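PDB 5XP0: probable csgAB operon transcriptional regulatory protein from Salmonella typhimurium, which acts as the master regulator of curli fimbriae expression, being required for transcription of the csgAB operon and promoting biofilm formation. Local coordinates for residues K38-I43 with H123-L128. Residues are numbered along the deposited sequence; the frame is centred on the assembly and turned at random.
Sequences KQSLAI and HVVSGL
The backbones of two helices come closest at S40 and V125, whose CA atoms lie 7.1 Å apart, where the last turn of helix 28-41 meets the middle of helix 121-132. Just beyond this point the first helix ends: A42 takes a positive phi (58°), and the N of I43 reaches back to the O of K38 at 3.1 Å as the chain turns off toward strand 45-49. No hydrogen bond joins the two segments, and the contact illustrates how helix faces can mate by van der Waals packing, mostly of aliphatic groups.

L41 makes the largest contribution. With CG anti to its own carbonyl carbon (chi1 -61°), it extends both methyls to the other helix. CD1 lies 3.8 Å from CB of L128 and 4.0 Å from that residue's CD1, while CD2 sits 4.0 Å from the backbone O of V125. The two leucine side chains cross at about a right angle, the L41 fork closing on the base of L128. At the more open margin, V125 turns both methyls to S40, with CG2 4.0 Å from the serine CB. The S40 hydroxyl lies about as close to CG2, but its hydrogen bond is within its own helix, to H36 O.

L37, one turn earlier, also packs on V125 and L128, and F115 touches L128 from a loop. V124 packs on L28 of the second subunit. The contact joins helix 28-41, between strands 19-24 and 45-49, to helix 121-132, after edge strand 111-114, like the first and fifth helices on one sheet face of CheY-like receiver domains.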
loop_
_atom_site.group_PDB
_atom_site.type_symbol
_atom_site.label_atom_id
_atom_site.label_comp_id
_atom_site.label_asym_id
_atom_site.label_seq_id
_atom_site.Cartn_x
_atom_site.Cartn_y
_atom_site.Cartn_z
ATOM N N LYS B 38 -11.172 -7.722 2.271
ATOM C CA LYS B 38 -12.188 -8.559 1.653
ATOM C C LYS B 38 -12.386 -9.821 2.454
ATOM O O LYS B 38 -13.525 -10.239 2.701
ATOM C CB LYS B 38 -11.809 -8.897 0.202
ATOM C CG LYS B 38 -12.035 -7.745 -0.754
ATOM C CD LYS B 38 -11.412 -8.034 -2.098
ATOM C CE LYS B 38 -12.059 -9.209 -2.777
ATOM N NZ LYS B 38 -11.406 -9.476 -4.086
ATOM N N GLN B 39 -11.283 -10.458 2.861
ATOM C CA GLN B 39 -11.396 -11.715 3.589
ATOM C C GLN B 39 -11.915 -11.494 4.997
ATOM O O GLN B 39 -12.721 -12.282 5.491
ATOM C CB GLN B 39 -10.044 -12.420 3.651
ATOM C CG GLN B 39 -9.619 -13.047 2.355
ATOM C CD GLN B 39 -8.157 -13.437 2.369
ATOM O OE1 GLN B 39 -7.499 -13.380 3.410
ATOM N NE2 GLN B 39 -7.644 -13.845 1.219
ATOM N N SER B 40 -11.501 -10.415 5.650
ATOM C CA SER B 40 -11.958 -10.192 7.007
ATOM C C SER B 40 -13.418 -9.788 7.033
ATOM O O SER B 40 -14.121 -10.100 7.990
ATOM C CB SER B 40 -11.134 -9.090 7.676
ATOM O OG SER B 40 -9.770 -9.402 7.672
ATOM N N LEU B 41 -13.870 -9.053 6.024
ATOM C CA LEU B 41 -15.238 -8.569 5.987
ATOM C C LEU B 41 -16.172 -9.461 5.186
ATOM O O LEU B 41 -17.375 -9.242 5.242
ATOM C CB LEU B 41 -15.297 -7.167 5.365
ATOM C CG LEU B 41 -14.481 -6.117 6.150
ATOM C CD1 LEU B 41 -14.228 -4.876 5.309
ATOM C CD2 LEU B 41 -15.186 -5.751 7.441
ATOM N N ALA B 42 -15.648 -10.447 4.465
ATOM C CA ALA B 42 -16.446 -11.305 3.590
ATOM C C ALA B 42 -17.188 -10.466 2.550
ATOM O O ALA B 42 -18.381 -10.641 2.309
ATOM C CB ALA B 42 -17.430 -12.171 4.399
ATOM N N ILE B 43 -16.459 -9.574 1.891
ATOM C CA ILE B 43 -17.061 -8.667 0.930
ATOM C C ILE B 43 -16.204 -8.631 -0.334
ATOM O O ILE B 43 -15.022 -8.960 -0.318
ATOM C CB ILE B 43 -17.189 -7.265 1.562
ATOM C CG1 ILE B 43 -17.942 -6.313 0.658
ATOM C CG2 ILE B 43 -15.819 -6.707 1.838
ATOM C CD1 ILE B 43 -18.200 -4.940 1.310
ATOM N N HIS B 123 -8.017 -2.208 14.021
ATOM C CA HIS B 123 -8.738 -0.939 14.144
ATOM C C HIS B 123 -9.593 -0.683 12.895
ATOM O O HIS B 123 -10.783 -0.330 12.969
ATOM C CB HIS B 123 -7.668 0.162 14.314
ATOM C CG HIS B 123 -8.018 1.298 15.228
ATOM N ND1 HIS B 123 -8.456 2.522 14.770
ATOM C CD2 HIS B 123 -7.864 1.438 16.567
ATOM C CE1 HIS B 123 -8.618 3.344 15.792
ATOM N NE2 HIS B 123 -8.272 2.709 16.895
ATOM N N VAL B 124 -8.980 -0.823 11.719
ATOM C CA VAL B 124 -9.676 -0.461 10.496
ATOM C C VAL B 124 -10.735 -1.503 10.138
ATOM O O VAL B 124 -11.857 -1.140 9.755
ATOM C CB VAL B 124 -8.658 -0.211 9.376
ATOM C CG1 VAL B 124 -9.332 0.045 8.052
ATOM C CG2 VAL B 124 -7.824 1.008 9.771
ATOM N N VAL B 125 -10.422 -2.804 10.268
ATOM C CA VAL B 125 -11.450 -3.842 10.074
ATOM C C VAL B 125 -12.649 -3.561 10.956
ATOM O O VAL B 125 -13.810 -3.649 10.527
ATOM C CB VAL B 125 -10.883 -5.238 10.382
ATOM C CG1 VAL B 125 -12.005 -6.289 10.555
ATOM C CG2 VAL B 125 -9.905 -5.657 9.284
ATOM N N SER B 126 -12.387 -3.285 12.226
ATOM C CA SER B 126 -13.486 -3.067 13.165
ATOM C C SER B 126 -14.336 -1.874 12.746
ATOM O O SER B 126 -15.564 -1.921 12.799
ATOM C CB SER B 126 -12.930 -2.881 14.569
ATOM O OG SER B 126 -12.642 -4.142 15.145
ATOM N N GLY B 127 -13.708 -0.808 12.284
ATOM C CA GLY B 127 -14.481 0.326 11.808
ATOM C C GLY B 127 -15.346 -0.029 10.619
ATOM O O GLY B 127 -16.511 0.366 10.549
ATOM N N LEU B 128 -14.786 -0.780 9.662
ATOM C CA LEU B 128 -15.548 -1.163 8.482
ATOM C C LEU B 128 -16.670 -2.136 8.820
ATOM O O LEU B 128 -17.725 -2.105 8.178
ATOM C CB LEU B 128 -14.594 -1.761 7.422
ATOM C CG LEU B 128 -13.661 -0.702 6.818
ATOM C CD1 LEU B 128 -12.586 -1.330 5.920
ATOM C CD2 LEU B 128 -14.449 0.321 6.025
#